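Local coordinates for nodulation protein S (Bradyrhizobium sp., PDB 3OFK) that probably acts in Nod factor synthesis as an S-adenosylmethionine-dependent N-methyltransferase with a variant of the Rossmann fold, here holding the product S-adenosyl-L-homocysteine, at residues L21-P26 with M82-R88; H39-L43 with A64-L69; R75-I79 with F109-F115. All blocks are in the same frame, centred on the assembly; numbering follows the deposited sequence.

How the interactions relate
From the N terminus, 21-26 meets 82-88 only after 55 intervening residues, so interaction 1 closes a long loop of chain. Nested inside that loop, interaction 2 joins 39-43, on helix 33-46, to helix 64-69; the centres of interactions 1 and 2 lie about 17 Å apart. Interaction 3 starts at 75-79, after interaction 2 has closed, and ends at 109-115, beyond 88, so it crosses interaction 1. The turn from strand 73-80 into helix 83-92 connects those two along the chain. Interactions 2 and 3 meet through side chains, Thr66 on Val78 and Leu69 on Leu76. Interactions 1 and 2 border S-adenosyl-L-homocysteine, while interaction 3 joins strand 73-80 to the loop before strand 115-121.

Interaction 1. Residues L21-P26 with M82-R88; sequences LANDDP and MPRAIGR. With SAH (S-adenosyl-L-homocysteine), chain E.
The guanidinium of Arg88 reaches into the turn of 21-26 and gives its N-H groups to three main-chain carbonyls. NH1 serves two of them, Leu21 O at 2.8 Å and Asn23 O at an unusually short 2.5 Å whose exact value is doubtful, while NH2 of Arg88 meets Asp24 O at 2.8 Å. All three oxygens lie near the guanidinium plane, yet the donors stand off the carbonyl planes, above those of Leu21 and Asp24 and only tilted from that of Asn23. The ring of Pro26 covers one face, its CG 3.5 Å from Arg88 NH1. A bend at chi3 (71°) turns the head group toward this row of oxygens. A methionine in its place would probably leave the three carbonyls without the guanidinium that gathers them and the turn freer to shift.

Leu21 supplies the apolar half of the contact by splitting its two methyls. CD1 rests 3.6 Å from Met82 CB, CD2 lies 3.9 Å from Ala85 CB, and CB meets the aliphatic CG of Arg84 at 3.9 Å. Met82 and Ala85 also face the ligand: Met82 CG is 3.2 Å from O2' of S-adenosyl-L-homocysteine, and Ala85 CB comes near its O3'. Leu21 therefore packs on the two residues that border the ribose.

In the second shell, Asp80 takes the backbone N-H of Met82, the N-cap of the helix, and also binds the ligand. The carboxylate of Asp25 accepts from the backbone nitrogens of Asp30 and Asp31, tying 21-26 to the next part of the same loop. The contact thus sets the chain after helix 13-21 against the first turns of helix 83-92, with Met82 packed on helix 13-21 and Ala85 on the end of strand 73-80.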
loop_
_atom_site.group_PDB
_atom_site.type_symbol
_atom_site.label_atom_id
_atom_site.label_comp_id
_atom_site.label_asym_id
_atom_site.label_seq_id
_atom_site.Cartn_x
_atom_site.Cartn_y
_atom_site.Cartn_z
ATOM N N LEU A 21 6.220 -8.339 -11.226
ATOM C CA LEU A 21 7.224 -8.846 -10.268
ATOM C C LEU A 21 8.421 -9.571 -10.932
ATOM O O LEU A 21 9.417 -9.855 -10.261
ATOM C CB LEU A 21 6.552 -9.739 -9.227
ATOM C CG LEU A 21 5.669 -8.961 -8.227
ATOM C CD1 LEU A 21 4.687 -9.878 -7.593
ATOM C CD2 LEU A 21 6.516 -8.169 -7.174
ATOM N N ALA A 22 8.310 -9.863 -12.223
ATOM C CA ALA A 22 9.376 -10.463 -13.021
ATOM C C ALA A 22 10.215 -9.410 -13.751
ATOM O O ALA A 22 11.263 -9.733 -14.303
ATOM C CB ALA A 22 8.799 -11.435 -14.011
ATOM N N ASN A 23 9.745 -8.161 -13.753
ATOM C CA ASN A 23 10.534 -7.026 -14.243
ATOM C C ASN A 23 11.695 -6.770 -13.283
ATOM O O ASN A 23 11.532 -6.946 -12.080
ATOM C CB ASN A 23 9.657 -5.747 -14.356
ATOM C CG ASN A 23 8.651 -5.812 -15.526
ATOM O OD1 ASN A 23 8.882 -6.515 -16.511
ATOM N ND2 ASN A 23 7.531 -5.089 -15.404
ATOM N N ASP A 24 12.847 -6.360 -13.824
ATOM C CA ASP A 24 13.978 -5.860 -13.029
ATOM C C ASP A 24 13.519 -4.841 -11.971
ATOM O O ASP A 24 13.912 -4.939 -10.810
ATOM C CB ASP A 24 15.064 -5.198 -13.897
ATOM C CG ASP A 24 15.755 -6.180 -14.887
ATOM O OD1 ASP A 24 15.407 -7.377 -14.901
ATOM O OD2 ASP A 24 16.641 -5.747 -15.684
ATOM N N ASP A 25 12.689 -3.878 -12.373
ATOM C CA ASP A 25 12.188 -2.833 -11.455
ATOM C C ASP A 25 10.662 -2.873 -11.500
ATOM O O ASP A 25 10.044 -2.227 -12.355
ATOM C CB ASP A 25 12.738 -1.470 -11.898
ATOM C CG ASP A 25 12.330 -0.310 -10.980
ATOM O OD1 ASP A 25 11.985 -0.518 -9.797
ATOM O OD2 ASP A 25 12.379 0.844 -11.464
ATOM N N PRO A 26 10.040 -3.666 -10.609
ATOM C CA PRO A 26 8.579 -3.774 -10.652
ATOM C C PRO A 26 7.899 -2.444 -10.453
ATOM O O PRO A 26 8.249 -1.706 -9.526
ATOM C CB PRO A 26 8.269 -4.728 -9.501
ATOM C CG PRO A 26 9.486 -5.609 -9.443
ATOM C CD PRO A 26 10.617 -4.619 -9.639
ATOM N N MET A 82 1.344 -12.179 -3.423
ATOM C CA MET A 82 2.289 -12.851 -4.305
ATOM C C MET A 82 3.546 -13.367 -3.609
ATOM O O MET A 82 4.392 -12.568 -3.203
ATOM C CB MET A 82 2.719 -11.895 -5.417
ATOM C CG MET A 82 1.542 -11.349 -6.270
ATOM S SD MET A 82 0.531 -12.640 -7.011
ATOM C CE MET A 82 1.633 -13.252 -8.268
ATOM N N PRO A 83 3.707 -14.702 -3.513
ATOM C CA PRO A 83 5.005 -15.170 -2.999
ATOM C C PRO A 83 6.257 -14.538 -3.627
ATOM O O PRO A 83 7.216 -14.281 -2.902
ATOM C CB PRO A 83 4.965 -16.673 -3.263
ATOM C CG PRO A 83 3.494 -17.010 -3.235
ATOM C CD PRO A 83 2.807 -15.825 -3.844
ATOM N N ARG A 84 6.279 -14.307 -4.952
ATOM C CA ARG A 84 7.424 -13.638 -5.596
ATOM C C ARG A 84 7.722 -12.248 -4.985
ATOM O O ARG A 84 8.899 -11.864 -4.908
ATOM C CB ARG A 84 7.258 -13.567 -7.134
ATOM C CG ARG A 84 8.427 -12.893 -7.912
ATOM C CD ARG A 84 9.595 -13.815 -8.195
ATOM N NE ARG A 84 10.842 -13.491 -7.476
ATOM C CZ ARG A 84 11.430 -14.236 -6.523
ATOM N NH1 ARG A 84 10.907 -15.389 -6.080
ATOM N NH2 ARG A 84 12.573 -13.816 -5.990
ATOM N N ALA A 85 6.694 -11.533 -4.483
ATOM C CA ALA A 85 6.902 -10.230 -3.842
ATOM C C ALA A 85 7.640 -10.397 -2.491
ATOM O O ALA A 85 8.626 -9.707 -2.218
ATOM C CB ALA A 85 5.588 -9.488 -3.651
ATOM N N ILE A 86 7.175 -11.355 -1.689
ATOM C CA ILE A 86 7.854 -11.685 -0.423
ATOM C C ILE A 86 9.326 -12.060 -0.713
ATOM O O ILE A 86 10.233 -11.558 -0.057
ATOM C CB ILE A 86 7.159 -12.863 0.321
ATOM C CG1 ILE A 86 5.642 -12.605 0.526
ATOM C CG2 ILE A 86 7.891 -13.217 1.613
ATOM C CD1 ILE A 86 5.296 -11.307 1.150
ATOM N N GLY A 87 9.575 -12.882 -1.718
ATOM C CA GLY A 87 10.921 -13.353 -1.989
ATOM C C GLY A 87 11.893 -12.230 -2.334
ATOM O O GLY A 87 13.009 -12.160 -1.789
ATOM N N ARG A 88 11.481 -11.382 -3.271
ATOM C CA ARG A 88 12.295 -10.213 -3.696
ATOM C C ARG A 88 12.518 -9.191 -2.556
ATOM O O ARG A 88 13.658 -8.717 -2.348
ATOM C CB ARG A 88 11.649 -9.569 -4.921
ATOM C CG ARG A 88 11.785 -10.415 -6.186
ATOM C CD ARG A 88 11.414 -9.635 -7.420
ATOM N NE ARG A 88 12.430 -8.617 -7.725
ATOM C CZ ARG A 88 12.540 -7.971 -8.881
ATOM N NH1 ARG A 88 11.719 -8.242 -9.905
ATOM N NH2 ARG A 88 13.521 -7.079 -9.028
HETATM N N SAH E . 2.877 -0.581 -1.397
HETATM C CA SAH E . 4.021 -0.560 -2.302
HETATM C CB SAH E . 3.817 -1.583 -3.416
HETATM C CG SAH E . 2.697 -1.373 -4.423
HETATM S SD SAH E . 2.699 -2.540 -5.830
HETATM C C SAH E . 4.318 0.824 -2.899
HETATM O O SAH E . 3.498 1.742 -2.825
HETATM O OXT SAH E . 5.389 1.042 -3.464
HETATM C "C5'" SAH E . 1.298 -3.543 -5.234
HETATM C "C4'" SAH E . 1.598 -4.751 -4.369
HETATM O "O4'" SAH E . 0.371 -5.224 -3.814
HETATM C "C3'" SAH E . 2.231 -5.921 -5.120
HETATM O "O3'" SAH E . 3.304 -6.472 -4.344
HETATM C "C2'" SAH E . 1.063 -6.911 -5.254
HETATM O "O2'" SAH E . 1.498 -8.248 -5.323
HETATM C "C1'" SAH E . 0.312 -6.631 -3.982
HETATM N N9 SAH E . -1.107 -7.045 -3.901
HETATM C C8 SAH E . -2.064 -6.955 -4.880
HETATM N N7 SAH E . -3.232 -7.397 -4.367
HETATM C C5 SAH E . -3.046 -7.760 -3.085
HETATM C C6 SAH E . -3.961 -8.224 -2.140
HETATM N N6 SAH E . -5.245 -8.463 -2.525
HETATM N N1 SAH E . -3.495 -8.511 -0.881
HETATM C C2 SAH E . -2.159 -8.284 -0.564
HETATM N N3 SAH E . -1.273 -7.789 -1.516
HETATM C C4 SAH E . -1.717 -7.511 -2.762
#

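Interaction 2. Residues H39-L43 with A64-L69; sequences HTQLL and AFTEKL. With SAH (S-adenosyl-L-homocysteine), chain E.
The rings of His39 and Phe65 meet edge-to-face, the edge of Phe65 turned to the face of His39, with centroids 5.2 Å apart and planes at 68°. Phe65 CB covers the same histidine as a CH-pi donor, offset toward the ring's rim. Placing CG opposite its own amide nitrogen (chi1 -169°) swings the Phe65 ring in toward helix 33-46. There Leu42 CD2 sits over the centre of the phenyl face, 3.6 Å from the centroid, and at the ring's edge Phe65 CE1 touches His39 O and Leu43 N, each at 3.5 Å. That carbonyl and N-H already bond each other within the helix, so the phenyl rim is packed against a satisfied piece of backbone. Val119 of the central sheet touches both Leu42 and Phe65, and this is the buried, tightly filled part. The two short helical segments cross at -40°, with a 10.7 Å spacing between axes that the two rings fill.

Away from the rings the packing thins out. Leu43, only partly buried, reaches out with CD1 to Leu69 CD1 at 4.1 Å and lies beside the backbone carbonyl of Lys68. The Lys68 chain, extended beyond CG and partly exposed, runs along the solvent side until its NZ reaches the histidine edge.

Both imidazole nitrogens are engaged. His39 ND1 accepts from Lys68 NZ at 2.9 Å, practically in the ring plane. His39 NE2 donates to OXT of S-adenosyl-L-homocysteine at 2.8 Å, nearly straight. Gripped at two edges and packed on a face, the His39 ring probably has little freedom to turn. The lysine would probably polarise it and strengthen NE2 as a donor, which suits a residue that holds the carboxylate of the bound S-adenosyl-L-homocysteine.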
loop_
_atom_site.group_PDB
_atom_site.type_symbol
_atom_site.label_atom_id
_atom_site.label_comp_id
_atom_site.label_asym_id
_atom_site.label_seq_id
_atom_site.Cartn_x
_atom_site.Cartn_y
_atom_site.Cartn_z
ATOM N N HIS A 39 6.906 7.818 -2.552
ATOM C CA HIS A 39 7.503 7.173 -1.415
ATOM C C HIS A 39 7.987 8.129 -0.345
ATOM O O HIS A 39 7.880 7.825 0.839
ATOM C CB HIS A 39 8.668 6.299 -1.869
ATOM C CG HIS A 39 8.259 4.959 -2.374
ATOM N ND1 HIS A 39 9.167 3.947 -2.606
ATOM C CD2 HIS A 39 7.037 4.434 -2.625
ATOM C CE1 HIS A 39 8.525 2.872 -3.025
ATOM N NE2 HIS A 39 7.231 3.136 -3.025
ATOM N N THR A 40 8.541 9.265 -0.759
ATOM C CA THR A 40 8.937 10.318 0.182
ATOM C C THR A 40 7.713 10.786 0.969
ATOM O O THR A 40 7.762 10.838 2.201
ATOM C CB THR A 40 9.656 11.492 -0.532
ATOM O OG1 THR A 40 10.845 11.001 -1.174
ATOM C CG2 THR A 40 10.031 12.584 0.452
ATOM N N GLN A 41 6.607 11.064 0.262
ATOM C CA GLN A 41 5.357 11.446 0.933
ATOM C C GLN A 41 4.787 10.345 1.807
ATOM O O GLN A 41 4.370 10.563 2.938
ATOM C CB GLN A 41 4.282 11.871 -0.087
ATOM C CG GLN A 41 4.565 13.200 -0.802
ATOM C CD GLN A 41 4.916 14.323 0.139
ATOM O OE1 GLN A 41 4.364 14.425 1.240
ATOM N NE2 GLN A 41 5.845 15.186 -0.288
ATOM N N LEU A 42 4.752 9.155 1.268
ATOM C CA LEU A 42 4.298 8.005 2.040
ATOM C C LEU A 42 5.126 7.821 3.350
ATOM O O LEU A 42 4.551 7.630 4.423
ATOM C CB LEU A 42 4.325 6.752 1.146
ATOM C CG LEU A 42 3.410 5.606 1.544
ATOM C CD1 LEU A 42 1.950 5.954 1.223
ATOM C CD2 LEU A 42 3.819 4.326 0.864
ATOM N N LEU A 43 6.460 7.917 3.269
ATOM C CA LEU A 43 7.304 7.809 4.465
ATOM C C LEU A 43 7.117 9.023 5.390
ATOM O O LEU A 43 7.060 8.834 6.588
ATOM C CB LEU A 43 8.795 7.612 4.131
ATOM C CG LEU A 43 9.728 7.252 5.306
ATOM C CD1 LEU A 43 9.353 5.935 5.970
ATOM C CD2 LEU A 43 11.154 7.171 4.867
ATOM N N ALA A 64 11.007 -1.870 -2.179
ATOM C CA ALA A 64 11.538 -0.489 -2.217
ATOM C C ALA A 64 11.055 0.336 -1.025
ATOM O O ALA A 64 11.874 1.029 -0.390
ATOM C CB ALA A 64 11.239 0.213 -3.527
ATOM N N PHE A 65 9.761 0.264 -0.698
ATOM C CA PHE A 65 9.236 1.001 0.446
ATOM C C PHE A 65 9.503 0.291 1.772
ATOM O O PHE A 65 9.807 0.953 2.763
ATOM C CB PHE A 65 7.747 1.370 0.309
ATOM C CG PHE A 65 7.301 2.351 1.358
ATOM C CD1 PHE A 65 7.562 3.708 1.199
ATOM C CD2 PHE A 65 6.710 1.923 2.520
ATOM C CE1 PHE A 65 7.213 4.629 2.181
ATOM C CE2 PHE A 65 6.334 2.821 3.498
ATOM C CZ PHE A 65 6.608 4.209 3.315
ATOM N N THR A 66 9.430 -1.040 1.783
ATOM C CA THR A 66 9.739 -1.843 2.951
ATOM C C THR A 66 11.109 -1.417 3.510
ATOM O O THR A 66 11.247 -1.173 4.717
ATOM C CB THR A 66 9.780 -3.341 2.605
ATOM O OG1 THR A 66 8.756 -3.657 1.664
ATOM C CG2 THR A 66 9.642 -4.215 3.869
ATOM N N GLU A 67 12.074 -1.266 2.601
ATOM C CA GLU A 67 13.455 -0.893 2.917
ATOM C C GLU A 67 13.583 0.478 3.576
ATOM O O GLU A 67 14.486 0.701 4.387
ATOM C CB GLU A 67 14.287 -0.926 1.625
ATOM C CG GLU A 67 15.726 -0.446 1.798
ATOM C CD GLU A 67 16.669 -0.937 0.725
ATOM O OE1 GLU A 67 16.313 -0.796 -0.477
ATOM O OE2 GLU A 67 17.753 -1.481 1.107
ATOM N N LYS A 68 12.695 1.387 3.188
ATOM C CA LYS A 68 12.662 2.747 3.731
ATOM C C LYS A 68 11.932 2.780 5.069
ATOM O O LYS A 68 12.293 3.511 5.970
ATOM C CB LYS A 68 11.981 3.663 2.711
ATOM C CG LYS A 68 12.776 3.784 1.398
ATOM C CD LYS A 68 12.027 4.543 0.304
ATOM C CE LYS A 68 12.665 4.264 -1.047
ATOM N NZ LYS A 68 11.893 4.816 -2.179
ATOM N N LEU A 69 10.933 1.925 5.211
ATOM C CA LEU A 69 10.122 1.851 6.419
ATOM C C LEU A 69 10.770 1.074 7.560
ATOM O O LEU A 69 10.650 1.482 8.723
ATOM C CB LEU A 69 8.777 1.213 6.073
ATOM C CG LEU A 69 7.646 1.295 7.108
ATOM C CD1 LEU A 69 7.224 2.754 7.352
ATOM C CD2 LEU A 69 6.461 0.433 6.619
HETATM N N SAH E . 2.877 -0.581 -1.397
HETATM C CA SAH E . 4.021 -0.560 -2.302
HETATM C CB SAH E . 3.817 -1.583 -3.416
HETATM C CG SAH E . 2.697 -1.373 -4.423
HETATM S SD SAH E . 2.699 -2.540 -5.830
HETATM C C SAH E . 4.318 0.824 -2.899
HETATM O O SAH E . 3.498 1.742 -2.825
HETATM O OXT SAH E . 5.389 1.042 -3.464
HETATM C "C5'" SAH E . 1.298 -3.543 -5.234
HETATM C "C4'" SAH E . 1.598 -4.751 -4.369
HETATM O "O4'" SAH E . 0.371 -5.224 -3.814
HETATM C "C3'" SAH E . 2.231 -5.921 -5.120
HETATM O "O3'" SAH E . 3.304 -6.472 -4.344
HETATM C "C2'" SAH E . 1.063 -6.911 -5.254
HETATM O "O2'" SAH E . 1.498 -8.248 -5.323
HETATM C "C1'" SAH E . 0.312 -6.631 -3.982
HETATM N N9 SAH E . -1.107 -7.045 -3.901
HETATM C C8 SAH E . -2.064 -6.955 -4.880
HETATM N N7 SAH E . -3.232 -7.397 -4.367
HETATM C C5 SAH E . -3.046 -7.760 -3.085
HETATM C C6 SAH E . -3.961 -8.224 -2.140
HETATM N N6 SAH E . -5.245 -8.463 -2.525
HETATM N N1 SAH E . -3.495 -8.511 -0.881
HETATM C C2 SAH E . -2.159 -8.284 -0.564
HETATM N N3 SAH E . -1.273 -7.789 -1.516
HETATM C C4 SAH E . -1.717 -7.511 -2.762
#

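Interaction 3. Residues R75-I79 with F109-F115; sequences RLTVI and FSTAELF
Ile79 lays its CG2 methyl over the centre of the Phe109 ring, 3.8 Å from the centroid, a CH-pi contact. Its chi1 of 70° puts CG1 between the backbone nitrogen and the carbonyl carbon, an uncommon choice that leaves CG2 to face the phenyl while CD1 reaches Phe109 CB at 4.1 Å. Two residues earlier on the strand, Thr77 turns OG1 to the edge of Phe115, 3.8 Å from its CE1.

At the outer end the contact becomes polar. Glu113 bends at chi2 (-92°) and carries its carboxylate across the gap to Arg75. The arginine NH1 makes a salt bridge to Glu113 OE2 at 3.1 Å on the syn side, near its own guanidinium plane, although the two flat groups stand 73° apart. One bond, not a paired bidentate grip, therefore joins the charges. A water donates to Thr77 OG1 at 2.6 Å and to Glu113 OE2 at 2.9 Å.

Side chains of strand 73-80 thus meet the loop leading into strand 115-121, and Phe115 at its start, across the intervening strand 52-58. The contact grades from an apolar end, where Ile79 also touches Ile106, which binds S-adenosyl-L-homocysteine, to an ionic one where water is likely to weaken the charge pair's pull.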
loop_
_atom_site.group_PDB
_atom_site.type_symbol
_atom_site.label_atom_id
_atom_site.label_comp_id
_atom_site.label_asym_id
_atom_site.label_seq_id
_atom_site.Cartn_x
_atom_site.Cartn_y
_atom_site.Cartn_z
ATOM N N ARG A 75 9.058 -3.452 15.336
ATOM C CA ARG A 75 8.666 -4.661 14.596
ATOM C C ARG A 75 7.898 -4.248 13.348
ATOM O O ARG A 75 7.119 -3.280 13.373
ATOM C CB ARG A 75 7.802 -5.577 15.476
ATOM C CG ARG A 75 8.537 -6.219 16.625
ATOM C CD ARG A 75 7.668 -7.252 17.400
ATOM N NE ARG A 75 7.381 -8.456 16.605
ATOM C CZ ARG A 75 6.202 -8.791 16.072
ATOM N NH1 ARG A 75 5.112 -8.046 16.235
ATOM N NH2 ARG A 75 6.108 -9.910 15.365
ATOM N N LEU A 76 8.115 -4.990 12.261
ATOM C CA LEU A 76 7.411 -4.781 10.984
ATOM C C LEU A 76 6.883 -6.129 10.494
ATOM O O LEU A 76 7.628 -7.133 10.482
ATOM C CB LEU A 76 8.343 -4.189 9.907
ATOM C CG LEU A 76 7.826 -3.872 8.487
ATOM C CD1 LEU A 76 6.587 -2.901 8.490
ATOM C CD2 LEU A 76 8.902 -3.360 7.586
ATOM N N THR A 77 5.605 -6.153 10.115
ATOM C CA THR A 77 4.994 -7.264 9.394
ATOM C C THR A 77 4.655 -6.806 7.977
ATOM O O THR A 77 4.178 -5.681 7.758
ATOM C CB THR A 77 3.745 -7.736 10.190
ATOM O OG1 THR A 77 4.204 -8.098 11.494
ATOM C CG2 THR A 77 2.968 -8.918 9.503
ATOM N N VAL A 78 4.865 -7.691 7.009
ATOM C CA VAL A 78 4.631 -7.355 5.596
ATOM C C VAL A 78 3.785 -8.498 4.944
ATOM O O VAL A 78 4.092 -9.692 5.088
ATOM C CB VAL A 78 5.948 -7.267 4.860
ATOM C CG1 VAL A 78 5.731 -6.948 3.343
ATOM C CG2 VAL A 78 6.868 -6.241 5.487
ATOM N N ILE A 79 2.680 -8.147 4.300
ATOM C CA ILE A 79 1.873 -9.148 3.639
ATOM C C ILE A 79 1.848 -8.801 2.169
ATOM O O ILE A 79 2.032 -7.657 1.773
ATOM C CB ILE A 79 0.464 -9.359 4.246
ATOM C CG1 ILE A 79 -0.475 -8.174 4.014
ATOM C CG2 ILE A 79 0.580 -9.633 5.783
ATOM C CD1 ILE A 79 -1.945 -8.556 3.951
ATOM N N PHE A 109 -6.187 -12.331 5.411
ATOM C CA PHE A 109 -5.254 -12.151 6.513
ATOM C C PHE A 109 -6.041 -11.952 7.789
ATOM O O PHE A 109 -6.866 -11.036 7.894
ATOM C CB PHE A 109 -4.358 -10.934 6.253
ATOM C CG PHE A 109 -3.245 -10.761 7.263
ATOM C CD1 PHE A 109 -2.373 -11.797 7.547
ATOM C CD2 PHE A 109 -3.046 -9.552 7.887
ATOM C CE1 PHE A 109 -1.324 -11.623 8.459
ATOM C CE2 PHE A 109 -2.002 -9.377 8.791
ATOM C CZ PHE A 109 -1.151 -10.413 9.082
ATOM N N SER A 110 -5.814 -12.833 8.757
ATOM C CA SER A 110 -6.388 -12.652 10.085
ATOM C C SER A 110 -5.283 -12.834 11.113
ATOM O O SER A 110 -4.613 -13.878 11.164
ATOM C CB SER A 110 -7.532 -13.636 10.330
ATOM O OG SER A 110 -7.076 -14.964 10.169
ATOM N N THR A 111 -5.065 -11.774 11.884
ATOM C CA THR A 111 -4.183 -11.816 13.033
ATOM C C THR A 111 -4.932 -11.276 14.215
ATOM O O THR A 111 -5.906 -10.527 14.060
ATOM C CB THR A 111 -2.991 -10.888 12.894
ATOM O OG1 THR A 111 -2.979 -10.328 11.582
ATOM C CG2 THR A 111 -1.655 -11.627 13.250
ATOM N N ALA A 112 -4.432 -11.668 15.381
ATOM C CA ALA A 112 -4.772 -11.054 16.643
ATOM C C ALA A 112 -3.891 -9.806 16.876
ATOM O O ALA A 112 -4.219 -8.974 17.729
ATOM C CB ALA A 112 -4.611 -12.072 17.775
ATOM N N GLU A 113 -2.789 -9.687 16.119
ATOM C CA GLU A 113 -1.921 -8.488 16.106
ATOM C C GLU A 113 -2.695 -7.180 15.941
ATOM O O GLU A 113 -3.605 -7.075 15.101
ATOM C CB GLU A 113 -0.918 -8.530 14.931
ATOM C CG GLU A 113 0.307 -9.424 15.072
ATOM C CD GLU A 113 1.501 -8.704 15.656
ATOM O OE1 GLU A 113 1.648 -8.671 16.892
ATOM O OE2 GLU A 113 2.312 -8.179 14.878
ATOM N N LEU A 114 -2.315 -6.180 16.737
ATOM C CA LEU A 114 -2.728 -4.800 16.479
ATOM C C LEU A 114 -1.479 -3.990 16.143
ATOM O O LEU A 114 -0.445 -4.149 16.798
ATOM C CB LEU A 114 -3.481 -4.198 17.673
ATOM C CG LEU A 114 -4.754 -4.958 18.077
ATOM C CD1 LEU A 114 -5.396 -4.370 19.366
ATOM C CD2 LEU A 114 -5.755 -5.016 16.919
ATOM N N PHE A 115 -1.596 -3.150 15.114
ATOM C CA PHE A 115 -0.499 -2.334 14.553
ATOM C C PHE A 115 -0.724 -0.834 14.761
ATOM O O PHE A 115 -1.804 -0.307 14.497
ATOM C CB PHE A 115 -0.334 -2.622 13.058
ATOM C CG PHE A 115 -0.179 -4.080 12.749
ATOM C CD1 PHE A 115 1.052 -4.702 12.890
ATOM C CD2 PHE A 115 -1.279 -4.848 12.359
ATOM C CE1 PHE A 115 1.197 -6.040 12.649
ATOM C CE2 PHE A 115 -1.137 -6.209 12.101
ATOM C CZ PHE A 115 0.109 -6.805 12.248
HETATM O O HOH W 1 3.330 -10.090 12.965
#